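2-hydroxyhepta-2,4-diene-1,7-dioate isomerase (Mycobacterium abscessus, PDB 3RR6) is of undetermined function but belongs to the fumarylacetoacetate hydrolase family and may act as a metal-binding isomerase or acetylpyruvate hydrolase. Local coordinates at residues I123-P128 / E139-Y144; C129-A134 / V217-T222. All blocks are in the same frame, centred on the assembly; numbering follows the deposited sequence. Where two conformers were deposited one is given.

Contact 1: I123-P128 / E139-Y144. With EDO (1,2-ethanediol), chain G.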
loop_
_atom_site.group_PDB
_atom_site.type_symbol
_atom_site.label_atom_id
_atom_site.label_comp_id
_atom_site.label_asym_id
_atom_site.label_seq_id
_atom_site.Cartn_x
_atom_site.Cartn_y
_atom_site.Cartn_z
ATOM N N ILE A 123 -0.902 -2.105 5.140
ATOM C CA ILE A 123 -0.366 -2.930 6.226
ATOM C C ILE A 123 0.543 -3.990 5.614
ATOM O O ILE A 123 0.169 -4.640 4.636
ATOM C CB ILE A 123 -1.509 -3.678 6.933
ATOM C CG1 ILE A 123 -2.530 -2.720 7.543
ATOM C CG2 ILE A 123 -0.974 -4.633 8.020
ATOM C CD1 ILE A 123 -3.852 -3.414 7.857
ATOM N N VAL A 124 1.730 -4.181 6.182
ATOM C CA VAL A 124 2.605 -5.276 5.779
ATOM C C VAL A 124 2.713 -6.268 6.934
ATOM O O VAL A 124 3.152 -5.913 8.039
ATOM C CB VAL A 124 4.005 -4.803 5.341
ATOM C CG1 VAL A 124 4.829 -6.005 4.837
ATOM C CG2 VAL A 124 3.901 -3.698 4.257
ATOM N N ILE A 125 2.312 -7.512 6.674
ATOM C CA ILE A 125 2.328 -8.591 7.673
ATOM C C ILE A 125 3.755 -9.086 7.905
ATOM O O ILE A 125 4.558 -9.171 6.971
ATOM C CB ILE A 125 1.407 -9.752 7.204
ATOM C CG1 ILE A 125 -0.040 -9.255 7.075
ATOM C CG2 ILE A 125 1.525 -10.992 8.094
ATOM C CD1 ILE A 125 -0.714 -8.840 8.373
ATOM N N GLY A 126 4.085 -9.358 9.168
ATOM C CA GLY A 126 5.435 -9.775 9.541
ATOM C C GLY A 126 5.593 -11.184 10.094
ATOM O O GLY A 126 6.720 -11.627 10.298
ATOM N N ARG A 127 4.477 -11.874 10.340
ATOM C CA ARG A 127 4.486 -13.228 10.887
ATOM C C ARG A 127 3.414 -14.056 10.196
ATOM O O ARG A 127 2.387 -13.516 9.798
ATOM C CB ARG A 127 4.177 -13.197 12.382
ATOM C CG ARG A 127 5.140 -12.393 13.215
ATOM C CD ARG A 127 4.848 -12.576 14.686
ATOM N NE ARG A 127 5.892 -12.001 15.523
ATOM C CZ ARG A 127 5.959 -12.161 16.841
ATOM N NH1 ARG A 127 5.033 -12.874 17.474
ATOM N NH2 ARG A 127 6.946 -11.604 17.528
ATOM N N PRO A 128 3.643 -15.376 10.050
ATOM C CA PRO A 128 2.547 -16.209 9.583
ATOM C C PRO A 128 1.451 -16.244 10.640
ATOM O O PRO A 128 1.739 -16.426 11.825
ATOM C CB PRO A 128 3.189 -17.591 9.399
ATOM C CG PRO A 128 4.398 -17.573 10.159
ATOM C CD PRO A 128 4.835 -16.167 10.395
ATOM N N GLU A 139 1.342 -7.199 16.866
ATOM C CA GLU A 139 2.448 -8.148 17.015
ATOM C C GLU A 139 2.695 -8.977 15.746
ATOM O O GLU A 139 3.748 -9.599 15.618
ATOM C CB GLU A 139 2.280 -9.034 18.266
ATOM C CG GLU A 139 1.217 -10.102 18.195
ATOM C CD GLU A 139 1.027 -10.855 19.502
ATOM O OE1 GLU A 139 1.630 -10.461 20.522
ATOM O OE2 GLU A 139 0.267 -11.840 19.509
ATOM N N ASN A 140 1.738 -8.968 14.812
ATOM C CA ASN A 140 1.845 -9.678 13.534
ATOM C C ASN A 140 2.126 -8.763 12.351
ATOM O O ASN A 140 2.213 -9.243 11.218
ATOM C CB ASN A 140 0.561 -10.463 13.266
ATOM C CG ASN A 140 0.406 -11.636 14.215
ATOM O OD1 ASN A 140 1.113 -12.634 14.090
ATOM N ND2 ASN A 140 -0.479 -11.495 15.205
ATOM N N ILE A 141 2.259 -7.466 12.615
ATOM C CA ILE A 141 2.486 -6.457 11.581
ATOM C C ILE A 141 3.943 -6.009 11.580
ATOM O O ILE A 141 4.474 -5.564 12.611
ATOM C CB ILE A 141 1.529 -5.255 11.774
ATOM C CG1 ILE A 141 0.083 -5.694 11.475
ATOM C CG2 ILE A 141 1.959 -4.062 10.898
ATOM C CD1 ILE A 141 -0.985 -4.664 11.897
ATOM N N LEU A 142 4.599 -6.142 10.429
ATOM C CA LEU A 142 5.947 -5.601 10.244
ATOM C C LEU A 142 5.951 -4.077 10.332
ATOM O O LEU A 142 6.745 -3.476 11.075
ATOM C CB LEU A 142 6.514 -6.054 8.895
ATOM C CG LEU A 142 7.875 -5.484 8.508
ATOM C CD1 LEU A 142 8.936 -5.932 9.507
ATOM C CD2 LEU A 142 8.265 -5.908 7.087
ATOM N N GLY A 143 5.070 -3.455 9.562
ATOM C CA GLY A 143 4.958 -2.010 9.526
ATOM C C GLY A 143 4.009 -1.568 8.434
ATOM O O GLY A 143 3.197 -2.363 7.948
ATOM N N TYR A 144 4.126 -0.299 8.058
ATOM C CA TYR A 144 3.150 0.345 7.169
ATOM C C TYR A 144 3.854 0.994 6.003
ATOM O O TYR A 144 4.955 1.519 6.143
ATOM C CB TYR A 144 2.323 1.394 7.924
ATOM C CG TYR A 144 1.597 0.780 9.086
ATOM C CD1 TYR A 144 0.368 0.165 8.912
ATOM C CD2 TYR A 144 2.185 0.723 10.339
ATOM C CE1 TYR A 144 -0.281 -0.447 9.960
ATOM C CE2 TYR A 144 1.540 0.097 11.400
ATOM C CZ TYR A 144 0.320 -0.488 11.201
ATOM O OH TYR A 144 -0.314 -1.112 12.251
HETATM C C1 EDO G . 6.511 -6.660 14.330
HETATM O O1 EDO G . 5.430 -6.109 15.111
HETATM C C2 EDO G . 6.474 -8.187 14.248
HETATM O O2 EDO G . 5.667 -8.670 13.160
#

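Contact 2: C129-A134 / V217-T222. With EDO (1,2-ethanediol), chain I.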
loop_
_atom_site.group_PDB
_atom_site.type_symbol
_atom_site.label_atom_id
_atom_site.label_comp_id
_atom_site.label_asym_id
_atom_site.label_seq_id
_atom_site.Cartn_x
_atom_site.Cartn_y
_atom_site.Cartn_z
ATOM N N CYS A 129 0.202 -16.042 10.227
ATOM C CA CYS A 129 -0.874 -15.904 11.196
ATOM C C CYS A 129 -2.245 -16.212 10.624
ATOM O O CYS A 129 -2.452 -16.166 9.421
ATOM C CB CYS A 129 -0.863 -14.507 11.837
ATOM S SG CYS A 129 -1.055 -13.114 10.704
ATOM N N LYS A 130 -3.159 -16.557 11.524
ATOM C CA LYS A 130 -4.523 -16.969 11.211
ATOM C C LYS A 130 -5.373 -16.730 12.460
ATOM O O LYS A 130 -4.900 -16.939 13.582
ATOM C CB LYS A 130 -4.548 -18.448 10.833
ATOM C CG LYS A 130 -5.913 -19.006 10.433
ATOM C CD LYS A 130 -6.336 -18.542 9.053
ATOM C CE LYS A 130 -7.784 -18.897 8.773
ATOM N NZ LYS A 130 -7.996 -20.355 8.677
ATOM N N ASP A 131 -6.618 -16.300 12.277
ATOM C CA ASP A 131 -7.541 -16.088 13.407
ATOM C C ASP A 131 -6.960 -15.147 14.460
ATOM O O ASP A 131 -7.033 -15.416 15.679
ATOM C CB ASP A 131 -7.926 -17.427 14.057
ATOM C CG ASP A 131 -8.663 -18.346 13.120
ATOM O OD1 ASP A 131 -9.452 -17.854 12.295
ATOM O OD2 ASP A 131 -8.470 -19.582 13.228
ATOM N N VAL A 132 -6.388 -14.040 14.001
ATOM C CA VAL A 132 -5.777 -13.055 14.891
ATOM C C VAL A 132 -6.863 -12.146 15.455
ATOM O O VAL A 132 -7.593 -11.522 14.695
ATOM C CB VAL A 132 -4.745 -12.186 14.131
ATOM C CG1 VAL A 132 -4.070 -11.180 15.066
ATOM C CG2 VAL A 132 -3.689 -13.053 13.455
ATOM N N PRO A 133 -6.983 -12.048 16.796
ATOM C CA PRO A 133 -7.884 -11.035 17.343
ATOM C C PRO A 133 -7.323 -9.629 17.126
ATOM O O PRO A 133 -6.105 -9.455 17.065
ATOM C CB PRO A 133 -7.943 -11.373 18.838
ATOM C CG PRO A 133 -6.708 -12.141 19.105
ATOM C CD PRO A 133 -6.259 -12.786 17.838
ATOM N N ALA A 134 -8.202 -8.634 17.005
ATOM C CA ALA A 134 -7.775 -7.266 16.711
ATOM C C ALA A 134 -6.682 -6.787 17.661
ATOM O O ALA A 134 -5.726 -6.144 17.242
ATOM C CB ALA A 134 -8.962 -6.326 16.738
ATOM N N VAL A 217 -9.635 -10.254 7.881
ATOM C CA VAL A 217 -8.912 -10.935 6.799
ATOM C C VAL A 217 -8.312 -12.249 7.307
ATOM O O VAL A 217 -8.416 -13.272 6.644
ATOM C CB VAL A 217 -7.845 -10.047 6.181
ATOM C CG1 VAL A 217 -7.018 -10.849 5.141
ATOM C CG2 VAL A 217 -8.482 -8.824 5.535
ATOM N N SER A 218 -7.696 -12.225 8.492
ATOM C CA SER A 218 -7.047 -13.437 9.001
ATOM C C SER A 218 -8.033 -14.493 9.490
ATOM O O SER A 218 -7.642 -15.637 9.678
ATOM C CB SER A 218 -6.036 -13.104 10.092
ATOM O OG SER A 218 -6.687 -12.764 11.304
ATOM N N ALA A 219 -9.299 -14.137 9.707
ATOM C CA ALA A 219 -10.319 -15.140 9.995
ATOM C C ALA A 219 -10.657 -15.939 8.734
ATOM O O ALA A 219 -11.042 -17.110 8.814
ATOM C CB ALA A 219 -11.583 -14.468 10.549
ATOM N N VAL A 220 -10.521 -15.290 7.582
ATOM C CA VAL A 220 -10.773 -15.926 6.278
ATOM C C VAL A 220 -9.584 -16.757 5.826
ATOM O O VAL A 220 -9.730 -17.943 5.548
ATOM C CB VAL A 220 -11.070 -14.878 5.190
ATOM C CG1 VAL A 220 -11.377 -15.552 3.854
ATOM C CG2 VAL A 220 -12.246 -14.008 5.586
ATOM N N MET A 221 -8.408 -16.134 5.761
ATOM C CA MET A 221 -7.246 -16.735 5.101
ATOM C C MET A 221 -5.988 -16.569 5.934
ATOM O O MET A 221 -5.792 -15.542 6.600
ATOM C CB MET A 221 -7.030 -16.112 3.717
ATOM C CG MET A 221 -6.825 -14.611 3.719
ATOM S SD MET A 221 -6.871 -13.903 2.052
ATOM C CE MET A 221 -8.635 -13.976 1.706
ATOM N N THR A 222 -5.130 -17.578 5.875
ATOM C CA THR A 222 -3.794 -17.476 6.443
ATOM C C THR A 222 -3.027 -16.337 5.763
ATOM O O THR A 222 -3.069 -16.171 4.538
ATOM C CB THR A 222 -3.029 -18.792 6.285
ATOM O OG1 THR A 222 -3.623 -19.795 7.118
ATOM C CG2 THR A 222 -1.562 -18.631 6.675
HETATM C C1 EDO I . -1.644 -16.766 14.651
HETATM O O1 EDO I . -2.058 -17.924 13.908
HETATM C C2 EDO I . -2.809 -15.889 15.086
HETATM O O2 EDO I . -3.742 -16.543 15.979
HETATM O O HOH W 1 -10.289 -20.341 7.130
HETATM O O HOH W 2 -11.050 -18.997 10.849
#

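Contact 1: I123-P128 / E139-Y144
V124 O is gripped by two successive amides of the facing strand. L142 N donates to it at 2.8 Å, in the carbonyl plane. G143 N adds a weak, longer bond at 3.5 Å. Two residues facing one make this a classic beta bulge. The bulge moves the antiparallel register by one residue between V124 and I125. V124 N closes its pair by donating to G143 O at 2.9 Å. Past the bulge, G126 N meets N140 O at 2.8 Å in a nearly straight bond (175° at the hydrogen).

Side chains fill in around this ladder. In I123, chi1 of -60° puts CG1 beside the backbone N and swings CG2 opposite that N. There CG2 reaches I141 CG1 at 3.8 Å, and the two side chains cross obliquely. I123 CG1 lies 4.0 Å from Y144 CE1. V124 and L142 run side by side, with methyls CG1 and CD2 in loose contact. In one of its two conformers, the extended R127 side chain crosses N140 at about a right angle. E139 O then sits over one face of the R127 guanidinium, but the angle is too poor for a hydrogen bond. N140 ND2 bonds to R136 O, while OD1 lies against R127 CB.

The pair joins strands 115-125 and 141-152. I123 also pairs with I229 of strand 228-230, and Y144 with V179 of strand 172-179. Helix 210-220 packs on I123, I141 and Y144 through V210.

Contact 2: C129-A134 / V217-T222
This contact docks the loop between strands 115-125 and 141-152 onto the C-terminal end of helix 210-220. S218 receives two successive loop amides. D131 N donates to S218 O at 2.9 Å, nearly straight at the hydrogen (174°), but from above the carbonyl plane. V132 N donates to S218 OG at 3.0 Å. The hydroxyl lies between the backbone N and carbonyl carbon of S218 (chi1 74°), where it also bonds to V214 O one turn back.

K130 lays its aliphatic chain over the end of the helix. The bend at chi2 (74°) brings CD to 3.2 Å from S218 O, while the bend at chi4 directs NZ. The T222 side chain crosses it at about a right angle, with OG1 3.6 Å from K130 CD. The ammonium continues past this crossing to a water, which links K130 NZ (2.8 Å) to V220 O. A second water donates to A219 O; its modelled distance to D131 OD1 is too short to trust. T222 CA also makes a CA-H...O contact of 3.5 Å with C129 O.

The chemistry is that of a helix end meeting a polar loop. Three consecutive carbonyls, of S218, A219 and V220, are met by a loop amide or by water. A lysine close to these carbonyls would probably be favoured by the partial negative charge of the helix C-terminus.

Overall arrangement
The centres of contacts 1 and 2 lie about 12 Å apart, on the same side of the chain's centre. Their segments alternate along the chain: 123-128, 129-134, 139-144, then 217-222. Segment 129-134 follows directly on 123-128, so one connection leaves the strand pair of contact 1, meets the helix in contact 2 and returns to the pair. The two contacts touch through N140, which packs on C129 and V132. Helix 210-220 is shared: its start packs on the strands of contact 1 and its end receives the loop. Strand pair, loop and helix are thus joined within the fumarylacetoacetate hydrolase family region.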